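Putative Outer membrane protein (Helicobacter pylori, PDB 6GW5) is the SabA adhesin, an outer membrane protein whose adhesin domain, the part described here, probably binds host glycans in the manner of a lectin. Local coordinates at residues K191-A196 / Y290-K295; T186-K191 / T212-L217; N172-L177 / A222-L227; A64-I69 / N318-T323. All blocks are in the same frame, centred on the assembly; numbering follows the deposited sequence.

Contact 1: residues K191-A196 / Y290-K295; sequences KNIVIA and YRYLEK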
loop_
_atom_site.group_PDB
_atom_site.type_symbol
_atom_site.label_atom_id
_atom_site.label_comp_id
_atom_site.label_asym_id
_atom_site.label_seq_id
_atom_site.Cartn_x
_atom_site.Cartn_y
_atom_site.Cartn_z
ATOM N N LYS A 191 -0.296 34.075 -7.303
ATOM C CA LYS A 191 -0.739 35.312 -6.677
ATOM C C LYS A 191 -2.240 35.543 -6.893
ATOM O O LYS A 191 -2.881 36.190 -6.095
ATOM C CB LYS A 191 0.085 36.502 -7.207
ATOM C CG LYS A 191 -0.120 37.853 -6.494
ATOM C CD LYS A 191 1.011 38.257 -5.522
ATOM C CE LYS A 191 1.548 39.694 -5.765
ATOM N NZ LYS A 191 0.762 40.790 -5.141
ATOM N N ASN A 192 -2.792 35.008 -7.963
ATOM C CA ASN A 192 -4.225 35.099 -8.187
ATOM C C ASN A 192 -5.067 34.312 -7.156
ATOM O O ASN A 192 -6.262 34.581 -6.997
ATOM C CB ASN A 192 -4.593 34.636 -9.597
ATOM C CG ASN A 192 -4.273 35.669 -10.669
ATOM O OD1 ASN A 192 -3.544 36.642 -10.435
ATOM N ND2 ASN A 192 -4.828 35.463 -11.861
ATOM N N ILE A 193 -4.461 33.369 -6.444
ATOM C CA ILE A 193 -5.186 32.595 -5.443
ATOM C C ILE A 193 -5.226 33.313 -4.140
ATOM O O ILE A 193 -4.181 33.633 -3.560
ATOM C CB ILE A 193 -4.546 31.210 -5.220
ATOM C CG1 ILE A 193 -4.525 30.422 -6.544
ATOM C CG2 ILE A 193 -5.325 30.414 -4.188
ATOM C CD1 ILE A 193 -3.435 29.392 -6.578
ATOM N N VAL A 194 -6.442 33.525 -3.653
ATOM C CA VAL A 194 -6.690 34.282 -2.438
ATOM C C VAL A 194 -7.440 33.384 -1.466
ATOM O O VAL A 194 -8.561 32.876 -1.769
ATOM C CB VAL A 194 -7.513 35.592 -2.700
ATOM C CG1 VAL A 194 -7.782 36.315 -1.370
ATOM C CG2 VAL A 194 -6.782 36.529 -3.654
ATOM N N ILE A 195 -6.797 33.190 -0.313
ATOM C CA ILE A 195 -7.301 32.329 0.736
ATOM C C ILE A 195 -6.849 32.935 2.046
ATOM O O ILE A 195 -5.665 32.971 2.360
ATOM C CB ILE A 195 -6.716 30.880 0.652
ATOM C CG1 ILE A 195 -7.033 30.191 -0.688
ATOM C CG2 ILE A 195 -7.253 30.038 1.799
ATOM C CD1 ILE A 195 -6.457 28.791 -0.833
ATOM N N ALA A 196 -7.806 33.424 2.802
ATOM C CA ALA A 196 -7.491 34.210 3.961
ATOM C C ALA A 196 -6.765 33.334 4.964
ATOM O O ALA A 196 -7.241 32.239 5.280
ATOM C CB ALA A 196 -8.766 34.761 4.548
ATOM N N TYR A 290 0.577 22.163 0.224
ATOM C CA TYR A 290 -0.453 21.345 0.853
ATOM C C TYR A 290 -1.379 22.257 1.629
ATOM O O TYR A 290 -2.572 22.009 1.638
ATOM C CB TYR A 290 0.102 20.192 1.751
ATOM C CG TYR A 290 -1.032 19.373 2.341
ATOM C CD1 TYR A 290 -1.638 18.372 1.598
ATOM C CD2 TYR A 290 -1.594 19.698 3.570
ATOM C CE1 TYR A 290 -2.741 17.681 2.070
ATOM C CE2 TYR A 290 -2.689 19.004 4.057
ATOM C CZ TYR A 290 -3.254 17.986 3.314
ATOM O OH TYR A 290 -4.365 17.293 3.745
ATOM N N ARG A 291 -0.868 23.351 2.188
ATOM C CA ARG A 291 -1.746 24.323 2.851
ATOM C C ARG A 291 -2.769 24.958 1.922
ATOM O O ARG A 291 -3.851 25.333 2.364
ATOM C CB ARG A 291 -0.962 25.399 3.566
ATOM C CG ARG A 291 -0.719 25.006 5.011
ATOM C CD ARG A 291 0.295 25.861 5.766
ATOM N NE ARG A 291 -0.028 27.291 5.738
ATOM C CZ ARG A 291 -1.055 27.916 6.371
ATOM N NH1 ARG A 291 -1.969 27.241 7.099
ATOM N NH2 ARG A 291 -1.194 29.259 6.254
ATOM N N TYR A 292 -2.417 25.111 0.651
ATOM C CA TYR A 292 -3.339 25.663 -0.325
ATOM C C TYR A 292 -4.298 24.555 -0.718
ATOM O O TYR A 292 -5.514 24.765 -0.772
ATOM C CB TYR A 292 -2.631 26.193 -1.577
ATOM C CG TYR A 292 -2.064 27.611 -1.480
ATOM C CD1 TYR A 292 -0.935 27.876 -0.773
ATOM C CD2 TYR A 292 -2.647 28.667 -2.188
ATOM C CE1 TYR A 292 -0.419 29.148 -0.729
ATOM C CE2 TYR A 292 -2.137 29.932 -2.135
ATOM C CZ TYR A 292 -1.028 30.163 -1.412
ATOM O OH TYR A 292 -0.498 31.411 -1.383
ATOM N N LEU A 293 -3.770 23.369 -0.985
ATOM C CA LEU A 293 -4.639 22.293 -1.422
ATOM C C LEU A 293 -5.764 21.983 -0.392
ATOM O O LEU A 293 -6.929 21.899 -0.697
ATOM C CB LEU A 293 -3.791 21.089 -1.716
ATOM C CG LEU A 293 -4.534 19.849 -2.212
ATOM C CD1 LEU A 293 -5.078 20.036 -3.607
ATOM C CD2 LEU A 293 -3.555 18.678 -2.197
ATOM N N GLU A 294 -5.410 21.964 0.860
ATOM C CA GLU A 294 -6.298 21.546 1.899
ATOM C C GLU A 294 -7.354 22.591 2.190
ATOM O O GLU A 294 -8.370 22.296 2.815
ATOM C CB GLU A 294 -5.409 21.241 3.123
ATOM C CG GLU A 294 -6.122 20.729 4.353
ATOM C CD GLU A 294 -6.592 21.847 5.256
ATOM O OE1 GLU A 294 -5.847 22.861 5.337
ATOM O OE2 GLU A 294 -7.693 21.695 5.846
ATOM N N LYS A 295 -7.071 23.830 1.796
ATOM C CA LYS A 295 -8.036 24.902 1.848
ATOM C C LYS A 295 -8.479 25.457 0.529
ATOM O O LYS A 295 -9.024 26.538 0.485
ATOM C CB LYS A 295 -7.474 26.035 2.667
ATOM C CG LYS A 295 -7.312 25.588 4.092
ATOM C CD LYS A 295 -7.569 26.731 5.037
ATOM C CE LYS A 295 -7.026 26.408 6.407
ATOM N NZ LYS A 295 -7.794 25.296 7.042
HETATM O O HOH W 1 -1.656 33.031 -3.419
#
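Ile193 and Ile195 pack against Tyr292 and Lys295 where a loop of the largely helical SabA adhesin domain meets the short helix 287-293. Ile193 comes to the edge of the tyrosine ring: its CG2 lies near the ring plane, 3.8 Å from Tyr292 CD2. With CG1 beside the backbone N (chi1 -59°), CG2 stands anti to it and is the methyl that meets the ring. Ile195 shares that first torsion but uses the other branch, which runs out extended and brings its CD1 obliquely to within 4.0 Å of Tyr292 CD2 and 3.7 Å of the backbone O of Lys295. Its CG2 meets the CB of Lys295 at 4.1 Å. Past this point the lysine chain bends away at chi2 (-146°), and Lys295 NZ forms a salt bridge of 3.6 Å with Glu294 OE1 of the same segment. Trp190 sets its indole edge against a face of the Tyr292 ring, and Tyr292 OH is hydrogen-bonded to the backbone N of Ile205. No direct hydrogen bond joins the two segments; instead a water in the ring plane sits 2.8 Å from Tyr292 OH and donates to the backbone O of Ile193 at 2.6 Å.

Contact 2: residues T186-K191 / T212-L217; sequences TAMMWK and TQYAVL. Unlike the reference sequence in segment 212-217: Leu217 (reference Phe).
Met188 and Tyr214 are where the two backbones come nearest, and even there their CA atoms are 10.0 Å apart, a gap bridged by long side chains. Residues 188-189 form a short strand that passes into a 3-10 turn at Trp190. A 3-10 turn at 212-213 leads to Tyr214, N-cap residue of helix 215-240; the backbone O of Tyr214 accepts from Leu217 N at 2.9 Å. Trp190 NE1 sits over the centre of the Tyr214 ring, 3.2 Å from Tyr214 CZ. The indole five-membered ring and the phenol have centroids 4.2 Å apart and planes 46° apart, an oblique pair with the side chains running past each other in opposite directions. Met188 takes the first torsion that puts CG between the backbone N and the carbonyl carbon (chi1 58°), and this CG lies 4.0 Å from Tyr214 CE2. Bending at chi3 then lays Met188 CE over one face of its neighbour, the Trp190 indole. Tyr214 OH is hydrogen-bonded to Ser207 OG, and Phe75 and Tyr79 of helix 60-79 also pack on Met188. With its sulfur 5.0 Å from the centroid of the Tyr214 ring, Met188 completes a Met-aromatic contact within a buried aromatic cluster beside a helix start.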
loop_
_atom_site.group_PDB
_atom_site.type_symbol
_atom_site.label_atom_id
_atom_site.label_comp_id
_atom_site.label_asym_id
_atom_site.label_seq_id
_atom_site.Cartn_x
_atom_site.Cartn_y
_atom_site.Cartn_z
ATOM N N THR A 186 0.507 26.560 -20.422
ATOM C CA THR A 186 0.037 27.759 -19.773
ATOM C C THR A 186 0.456 27.676 -18.331
ATOM O O THR A 186 0.143 26.713 -17.628
ATOM C CB THR A 186 -1.475 27.890 -19.827
ATOM O OG1 THR A 186 -1.892 27.831 -21.183
ATOM C CG2 THR A 186 -1.870 29.183 -19.260
ATOM N N ALA A 187 1.144 28.723 -17.906
ATOM C CA ALA A 187 1.595 28.871 -16.532
ATOM C C ALA A 187 0.505 29.394 -15.607
ATOM O O ALA A 187 -0.406 30.115 -16.030
ATOM C CB ALA A 187 2.836 29.757 -16.457
ATOM N N MET A 188 0.635 29.043 -14.329
ATOM C CA MET A 188 -0.309 29.493 -13.334
ATOM C C MET A 188 0.316 30.583 -12.475
ATOM O O MET A 188 1.495 30.552 -12.183
ATOM C CB MET A 188 -0.830 28.343 -12.485
ATOM C CG MET A 188 0.195 27.508 -11.720
ATOM S SD MET A 188 -0.580 26.019 -11.008
ATOM C CE MET A 188 -1.703 26.768 -9.835
ATOM N N MET A 189 -0.489 31.594 -12.165
ATOM C CA MET A 189 -0.062 32.717 -11.356
ATOM C C MET A 189 -0.652 32.444 -9.994
ATOM O O MET A 189 -1.854 32.577 -9.801
ATOM C CB MET A 189 -0.599 34.050 -11.925
ATOM C CG MET A 189 -0.144 34.383 -13.352
ATOM S SD MET A 189 -1.018 35.769 -14.128
ATOM C CE MET A 189 -2.490 34.990 -14.706
ATOM N N TRP A 190 0.189 32.037 -9.053
ATOM C CA TRP A 190 -0.294 31.687 -7.698
ATOM C C TRP A 190 -0.760 32.890 -6.918
ATOM O O TRP A 190 -1.534 32.745 -5.992
ATOM C CB TRP A 190 0.764 30.926 -6.895
ATOM C CG TRP A 190 0.841 29.448 -7.259
ATOM C CD1 TRP A 190 1.384 28.916 -8.362
ATOM C CD2 TRP A 190 0.356 28.353 -6.485
ATOM N NE1 TRP A 190 1.283 27.538 -8.332
ATOM C CE2 TRP A 190 0.634 27.174 -7.197
ATOM C CE3 TRP A 190 -0.268 28.254 -5.251
ATOM C CZ2 TRP A 190 0.306 25.919 -6.726
ATOM C CZ3 TRP A 190 -0.600 27.007 -4.789
ATOM C CH2 TRP A 190 -0.302 25.850 -5.522
ATOM N N LYS A 191 -0.296 34.075 -7.303
ATOM C CA LYS A 191 -0.739 35.312 -6.677
ATOM C C LYS A 191 -2.240 35.543 -6.893
ATOM O O LYS A 191 -2.881 36.190 -6.095
ATOM C CB LYS A 191 0.085 36.502 -7.207
ATOM C CG LYS A 191 -0.120 37.853 -6.494
ATOM C CD LYS A 191 1.011 38.257 -5.522
ATOM C CE LYS A 191 1.548 39.694 -5.765
ATOM N NZ LYS A 191 0.762 40.790 -5.141
ATOM N N THR A 212 3.400 21.658 -13.958
ATOM C CA THR A 212 4.358 20.541 -13.813
ATOM C C THR A 212 5.597 20.891 -13.012
ATOM O O THR A 212 6.411 20.029 -12.770
ATOM C CB THR A 212 4.817 19.973 -15.199
ATOM O OG1 THR A 212 5.022 21.033 -16.150
ATOM C CG2 THR A 212 3.793 19.002 -15.739
ATOM N N GLN A 213 5.795 22.161 -12.676
ATOM C CA GLN A 213 6.920 22.574 -11.820
ATOM C C GLN A 213 6.565 22.513 -10.355
ATOM O O GLN A 213 7.447 22.583 -9.498
ATOM C CB GLN A 213 7.384 23.997 -12.181
ATOM C CG GLN A 213 7.932 24.119 -13.598
ATOM C CD GLN A 213 9.174 23.283 -13.774
ATOM O OE1 GLN A 213 10.243 23.607 -13.240
ATOM N NE2 GLN A 213 9.024 22.166 -14.462
ATOM N N TYR A 214 5.280 22.392 -10.056
ATOM C CA TYR A 214 4.809 22.273 -8.670
ATOM C C TYR A 214 4.568 20.793 -8.265
ATOM O O TYR A 214 3.770 20.067 -8.875
ATOM C CB TYR A 214 3.548 23.120 -8.500
ATOM C CG TYR A 214 3.793 24.605 -8.800
ATOM C CD1 TYR A 214 4.328 25.455 -7.825
ATOM C CD2 TYR A 214 3.541 25.134 -10.039
ATOM C CE1 TYR A 214 4.583 26.794 -8.088
ATOM C CE2 TYR A 214 3.811 26.489 -10.313
ATOM C CZ TYR A 214 4.327 27.321 -9.335
ATOM O OH TYR A 214 4.571 28.657 -9.559
ATOM N N ALA A 215 5.287 20.329 -7.257
ATOM C CA ALA A 215 5.183 18.927 -6.842
ATOM C C ALA A 215 3.753 18.472 -6.577
ATOM O O ALA A 215 3.419 17.300 -6.774
ATOM C CB ALA A 215 6.034 18.709 -5.604
ATOM N N VAL A 216 2.918 19.373 -6.060
ATOM C CA VAL A 216 1.552 19.020 -5.752
ATOM C C VAL A 216 0.848 18.487 -6.973
ATOM O O VAL A 216 0.013 17.562 -6.862
ATOM C CB VAL A 216 0.783 20.194 -5.114
ATOM C CG1 VAL A 216 0.635 21.410 -6.054
ATOM C CG2 VAL A 216 -0.576 19.734 -4.565
ATOM N N LEU A 217 1.152 19.065 -8.132
ATOM C CA LEU A 217 0.493 18.599 -9.325
ATOM C C LEU A 217 1.030 17.243 -9.687
ATOM O O LEU A 217 0.276 16.341 -9.968
ATOM C CB LEU A 217 0.669 19.562 -10.500
ATOM C CG LEU A 217 0.170 18.896 -11.805
ATOM C CD1 LEU A 217 -1.186 19.397 -12.266
ATOM C CD2 LEU A 217 1.214 18.999 -12.903
#

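Contact 3: residues N172-L177 / A222-L227; sequences NLAQQL and AMIPIL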
loop_
_atom_site.group_PDB
_atom_site.type_symbol
_atom_site.label_atom_id
_atom_site.label_comp_id
_atom_site.label_asym_id
_atom_site.label_seq_id
_atom_site.Cartn_x
_atom_site.Cartn_y
_atom_site.Cartn_z
ATOM N N ASN A 172 -10.732 7.947 -14.654
ATOM C CA ASN A 172 -10.419 8.218 -16.054
ATOM C C ASN A 172 -10.610 9.716 -16.316
ATOM O O ASN A 172 -9.790 10.339 -17.009
ATOM C CB ASN A 172 -11.287 7.355 -16.984
ATOM C CG ASN A 172 -10.595 7.048 -18.302
ATOM O OD1 ASN A 172 -10.834 7.730 -19.301
ATOM N ND2 ASN A 172 -9.734 6.022 -18.315
ATOM N N LEU A 173 -11.670 10.282 -15.723
ATOM C CA LEU A 173 -11.911 11.705 -15.816
ATOM C C LEU A 173 -10.710 12.423 -15.263
ATOM O O LEU A 173 -10.092 13.210 -15.956
ATOM C CB LEU A 173 -13.198 12.114 -15.080
ATOM C CG LEU A 173 -14.519 11.610 -15.706
ATOM C CD1 LEU A 173 -15.710 11.928 -14.822
ATOM C CD2 LEU A 173 -14.762 12.223 -17.082
ATOM N N ALA A 174 -10.369 12.112 -14.029
ATOM C CA ALA A 174 -9.233 12.720 -13.376
ATOM C C ALA A 174 -7.986 12.591 -14.196
ATOM O O ALA A 174 -7.200 13.526 -14.285
ATOM C CB ALA A 174 -9.012 12.084 -11.996
ATOM N N GLN A 175 -7.764 11.408 -14.761
ATOM C CA GLN A 175 -6.566 11.153 -15.594
ATOM C C GLN A 175 -6.517 12.116 -16.783
ATOM O O GLN A 175 -5.456 12.629 -17.124
ATOM C CB GLN A 175 -6.551 9.706 -16.083
ATOM C CG GLN A 175 -5.439 9.354 -17.076
ATOM C CD GLN A 175 -4.209 8.910 -16.324
ATOM O OE1 GLN A 175 -3.997 7.714 -16.167
ATOM N NE2 GLN A 175 -3.434 9.856 -15.780
ATOM N N GLN A 176 -7.669 12.322 -17.409
ATOM C CA GLN A 176 -7.746 13.173 -18.593
ATOM C C GLN A 176 -7.486 14.633 -18.261
ATOM O O GLN A 176 -6.702 15.318 -18.942
ATOM C CB GLN A 176 -9.099 13.032 -19.260
ATOM C CG GLN A 176 -9.203 11.773 -20.097
ATOM C CD GLN A 176 -10.590 11.607 -20.624
ATOM O OE1 GLN A 176 -11.002 12.332 -21.525
ATOM N NE2 GLN A 176 -11.353 10.719 -20.031
ATOM N N LEU A 177 -8.091 15.058 -17.166
ATOM C CA LEU A 177 -7.985 16.423 -16.695
ATOM C C LEU A 177 -6.592 16.838 -16.304
ATOM O O LEU A 177 -6.186 17.972 -16.582
ATOM C CB LEU A 177 -8.917 16.629 -15.510
ATOM C CG LEU A 177 -8.886 17.991 -14.841
ATOM C CD1 LEU A 177 -9.107 19.115 -15.833
ATOM C CD2 LEU A 177 -9.959 18.061 -13.770
ATOM N N ALA A 222 0.415 11.336 -10.263
ATOM C CA ALA A 222 0.983 9.982 -10.124
ATOM C C ALA A 222 0.101 9.036 -9.313
ATOM O O ALA A 222 0.232 7.826 -9.432
ATOM C CB ALA A 222 2.363 10.045 -9.507
ATOM N N MET A 223 -0.814 9.593 -8.516
ATOM C CA MET A 223 -1.770 8.792 -7.737
ATOM C C MET A 223 -2.749 8.022 -8.591
ATOM O O MET A 223 -3.197 6.939 -8.206
ATOM C CB MET A 223 -2.607 9.676 -6.815
ATOM C CG MET A 223 -1.799 10.414 -5.783
ATOM S SD MET A 223 -2.805 11.460 -4.742
ATOM C CE MET A 223 -1.520 12.221 -3.763
ATOM N N ILE A 224 -3.099 8.594 -9.730
ATOM C CA ILE A 224 -4.209 8.077 -10.502
ATOM C C ILE A 224 -3.908 6.710 -11.104
ATOM O O ILE A 224 -4.712 5.800 -10.939
ATOM C CB ILE A 224 -4.686 9.094 -11.551
ATOM C CG1 ILE A 224 -5.247 10.319 -10.823
ATOM C CG2 ILE A 224 -5.802 8.511 -12.391
ATOM C CD1 ILE A 224 -5.658 11.469 -11.723
ATOM N N PRO A 225 -2.771 6.561 -11.810
ATOM C CA PRO A 225 -2.424 5.257 -12.328
ATOM C C PRO A 225 -2.244 4.211 -11.252
ATOM O O PRO A 225 -2.576 3.038 -11.472
ATOM C CB PRO A 225 -1.106 5.484 -13.078
ATOM C CG PRO A 225 -0.630 6.797 -12.691
ATOM C CD PRO A 225 -1.865 7.585 -12.328
ATOM N N ILE A 226 -1.758 4.615 -10.095
ATOM C CA ILE A 226 -1.659 3.661 -8.972
ATOM C C ILE A 226 -3.023 3.110 -8.568
ATOM O O ILE A 226 -3.190 1.914 -8.399
ATOM C CB ILE A 226 -0.949 4.282 -7.762
ATOM C CG1 ILE A 226 0.556 4.369 -8.067
ATOM C CG2 ILE A 226 -1.198 3.452 -6.497
ATOM C CD1 ILE A 226 1.310 5.361 -7.227
ATOM N N LEU A 227 -3.990 3.994 -8.398
ATOM C CA LEU A 227 -5.300 3.548 -7.989
ATOM C C LEU A 227 -6.016 2.769 -9.074
ATOM O O LEU A 227 -6.825 1.909 -8.762
ATOM C CB LEU A 227 -6.141 4.725 -7.575
ATOM C CG LEU A 227 -5.857 5.255 -6.173
ATOM C CD1 LEU A 227 -6.867 6.346 -5.904
ATOM C CD2 LEU A 227 -5.941 4.174 -5.113
#
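Ile224 lays its CD1 methyl against the backbone and CB of Ala174, with Ile224 CD1 3.4 Å from Ala174 CB and 3.7 Å from Gln175 N. The longer branch reaches this spot because CG1 stands beside the backbone N of Ile224 (chi1 -65°) and the chain beyond it is extended. The shorter branch takes the flank: Ile224 CG2 rests 4.0 Å from Gln175 CB. One isoleucine thus straddles two successive residues of the opposing helix, where the small side chain of Ala174 lets it reach the main chain. The partners are helices 167-183 and 215-240 of the adhesin's helical bundle, packed roughly antiparallel, about 30° off: the axes of the two segments approach to 9.6 Å at a signed crossing angle of -149°. Gln175 and Ile224 have the nearest CA atoms, 6.4 Å apart. Helix 215-240 is kinked here, since Pro225 N makes no hydrogen bond to the preceding turn. The Pro225 ring borders the contact on the side of the Gln175 side chain, which also touches Gln228 further along that helix. Facing elsewhere, Met223 and Leu227 pack on Val68 of helix 60-79, while Leu173 and Leu177 meet Leu135 and Ala132 of helix 122-139.

Contact 4: residues A64-I69 / N318-T323; sequences AVQAVI and NQEIQT
Ala67 and Glu320 face each other across two helices that come close, with CA atoms 5.4 Å apart. Their CB atoms meet at 3.9 Å, each pointing at the other helix. The rest of Glu320 runs on over the surface of helix 60-79: with CG anti to its carbonyl carbon (chi1 -66°) and the chain extended beyond, the carboxylate arrives alongside the turn of Gln66 and Ala67, and Glu320 OE1 lies 3.4 Å from Ala67 CA. The Gln66 side chain, bent at chi2, comes up to the same carboxylate, its amide plane turned 64° from that of Glu320, so the polar ends of these two partly exposed residues sit together beside the Ala67 contact. One shell out, Thr70 probably helps position the acid: its OG1 has Glu320 OE1 and the backbone O of Gln66 as hydrogen-bond partners, though its single proton can probably serve only one at a time. Farther out the pair is packed by other helices. Phe282 of helix 255-283 touches both Ala67 and Ile321, bridging the two segments on that flank, while Gln139 of helix 122-139 lies against Gln66. Val68, which points away from helix 317-346, packs on Ile278 of helix 255-283. The arrangement is a helix-helix interface of the adhesin's helical bundle, with Ala67 at the closest CA approach and a polar pair beside it.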
loop_
_atom_site.group_PDB
_atom_site.type_symbol
_atom_site.label_atom_id
_atom_site.label_comp_id
_atom_site.label_asym_id
_atom_site.label_seq_id
_atom_site.Cartn_x
_atom_site.Cartn_y
_atom_site.Cartn_z
ATOM N N ALA A 64 -9.196 5.689 -0.520
ATOM C CA ALA A 64 -8.084 6.228 -1.268
ATOM C C ALA A 64 -8.534 6.942 -2.524
ATOM O O ALA A 64 -8.050 8.018 -2.805
ATOM C CB ALA A 64 -7.079 5.126 -1.584
ATOM N N VAL A 65 -9.513 6.404 -3.237
ATOM C CA VAL A 65 -10.089 7.119 -4.383
ATOM C C VAL A 65 -10.742 8.452 -3.981
ATOM O O VAL A 65 -10.485 9.467 -4.601
ATOM C CB VAL A 65 -11.128 6.244 -5.141
ATOM C CG1 VAL A 65 -12.008 7.072 -6.092
ATOM C CG2 VAL A 65 -10.425 5.143 -5.905
ATOM N N GLN A 66 -11.622 8.420 -2.994
ATOM C CA GLN A 66 -12.172 9.626 -2.434
ATOM C C GLN A 66 -11.140 10.715 -2.237
ATOM O O GLN A 66 -11.325 11.845 -2.670
ATOM C CB GLN A 66 -12.777 9.336 -1.057
ATOM C CG GLN A 66 -14.285 9.416 -1.020
ATOM C CD GLN A 66 -14.776 10.818 -1.371
ATOM O OE1 GLN A 66 -14.622 11.781 -0.598
ATOM N NE2 GLN A 66 -15.352 10.936 -2.545
ATOM N N ALA A 67 -10.071 10.389 -1.521
ATOM C CA ALA A 67 -9.095 11.374 -1.199
ATOM C C ALA A 67 -8.440 11.900 -2.474
ATOM O O ALA A 67 -8.181 13.102 -2.578
ATOM C CB ALA A 67 -8.048 10.815 -0.231
ATOM N N VAL A 68 -8.129 11.009 -3.409
ATOM C CA VAL A 68 -7.456 11.414 -4.647
ATOM C C VAL A 68 -8.390 12.302 -5.499
ATOM O O VAL A 68 -7.954 13.312 -6.041
ATOM C CB VAL A 68 -6.917 10.209 -5.447
ATOM C CG1 VAL A 68 -6.355 10.633 -6.804
ATOM C CG2 VAL A 68 -5.822 9.487 -4.674
ATOM N N ILE A 69 -9.656 11.942 -5.599
ATOM C CA ILE A 69 -10.592 12.758 -6.358
ATOM C C ILE A 69 -10.754 14.096 -5.708
ATOM O O ILE A 69 -10.699 15.111 -6.363
ATOM C CB ILE A 69 -11.987 12.123 -6.450
ATOM C CG1 ILE A 69 -11.967 10.825 -7.258
ATOM C CG2 ILE A 69 -12.980 13.088 -7.072
ATOM C CD1 ILE A 69 -11.170 10.884 -8.532
ATOM N N ASN A 318 -7.941 16.446 4.954
ATOM C CA ASN A 318 -7.149 15.895 6.045
ATOM C C ASN A 318 -7.828 14.642 6.622
ATOM O O ASN A 318 -7.174 13.632 6.874
ATOM C CB ASN A 318 -6.931 16.881 7.172
ATOM C CG ASN A 318 -5.837 17.870 6.911
ATOM O OD1 ASN A 318 -6.024 19.056 7.180
ATOM N ND2 ASN A 318 -4.679 17.430 6.467
ATOM N N GLN A 319 -9.120 14.710 6.841
ATOM C CA GLN A 319 -9.832 13.544 7.374
ATOM C C GLN A 319 -9.774 12.374 6.397
ATOM O O GLN A 319 -9.604 11.261 6.791
ATOM C CB GLN A 319 -11.269 13.938 7.711
ATOM C CG GLN A 319 -12.262 12.826 7.814
ATOM C CD GLN A 319 -13.597 13.376 8.262
ATOM O OE1 GLN A 319 -13.732 13.908 9.396
ATOM N NE2 GLN A 319 -14.604 13.244 7.397
ATOM N N GLU A 320 -9.849 12.636 5.109
ATOM C CA GLU A 320 -9.783 11.565 4.124
ATOM C C GLU A 320 -8.378 10.928 4.078
ATOM O O GLU A 320 -8.252 9.736 3.847
ATOM C CB GLU A 320 -10.231 12.079 2.734
ATOM C CG GLU A 320 -11.695 12.460 2.698
ATOM C CD GLU A 320 -12.117 13.226 1.446
ATOM O OE1 GLU A 320 -11.403 13.195 0.462
ATOM O OE2 GLU A 320 -13.208 13.818 1.432
ATOM N N ILE A 321 -7.328 11.709 4.284
ATOM C CA ILE A 321 -6.001 11.136 4.323
ATOM C C ILE A 321 -5.834 10.301 5.607
ATOM O O ILE A 321 -5.285 9.179 5.570
ATOM C CB ILE A 321 -4.918 12.178 4.162
ATOM C CG1 ILE A 321 -4.941 12.752 2.732
ATOM C CG2 ILE A 321 -3.568 11.548 4.356
ATOM C CD1 ILE A 321 -4.223 14.096 2.625
ATOM N N GLN A 322 -6.323 10.836 6.724
ATOM C CA GLN A 322 -6.264 10.153 7.977
ATOM C C GLN A 322 -6.905 8.748 7.830
ATOM O O GLN A 322 -6.409 7.733 8.347
ATOM C CB GLN A 322 -7.018 10.988 8.995
ATOM C CG GLN A 322 -7.009 10.478 10.436
ATOM C CD GLN A 322 -7.770 11.379 11.366
ATOM O OE1 GLN A 322 -8.901 11.768 11.076
ATOM N NE2 GLN A 322 -7.152 11.749 12.466
ATOM N N THR A 323 -8.021 8.709 7.124
ATOM C CA THR A 323 -8.756 7.470 6.943
ATOM C C THR A 323 -7.900 6.469 6.184
ATOM O O THR A 323 -7.953 5.290 6.508
ATOM C CB THR A 323 -10.082 7.744 6.232
ATOM O OG1 THR A 323 -10.861 8.569 7.083
ATOM C CG2 THR A 323 -10.836 6.519 5.983
#

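How the contacts relate
Contact 4 joins the most distant parts of the chain, 64-69 and 318-323, and all the other contacts fall between them in sequence. Contacts 2 and 3 both use helix 215-240, with centres 18 Å apart: contact 2 lies at its start, contact 3 a little further along. Contact 1 shares Lys191 with contact 2; their centres are 12 Å apart, and Leu293 packs on Val216 between them. The centres of contacts 3 and 4 are 15 Å apart, and Leu227 also reaches Val65. The centres of contacts 1 and 4 lie 19 Å apart, and Tyr290 packs on Ile321 between them. Contacts 1 and 2 thus tie loop and strand residues onto the bundle that contacts 3 and 4 build helix against helix.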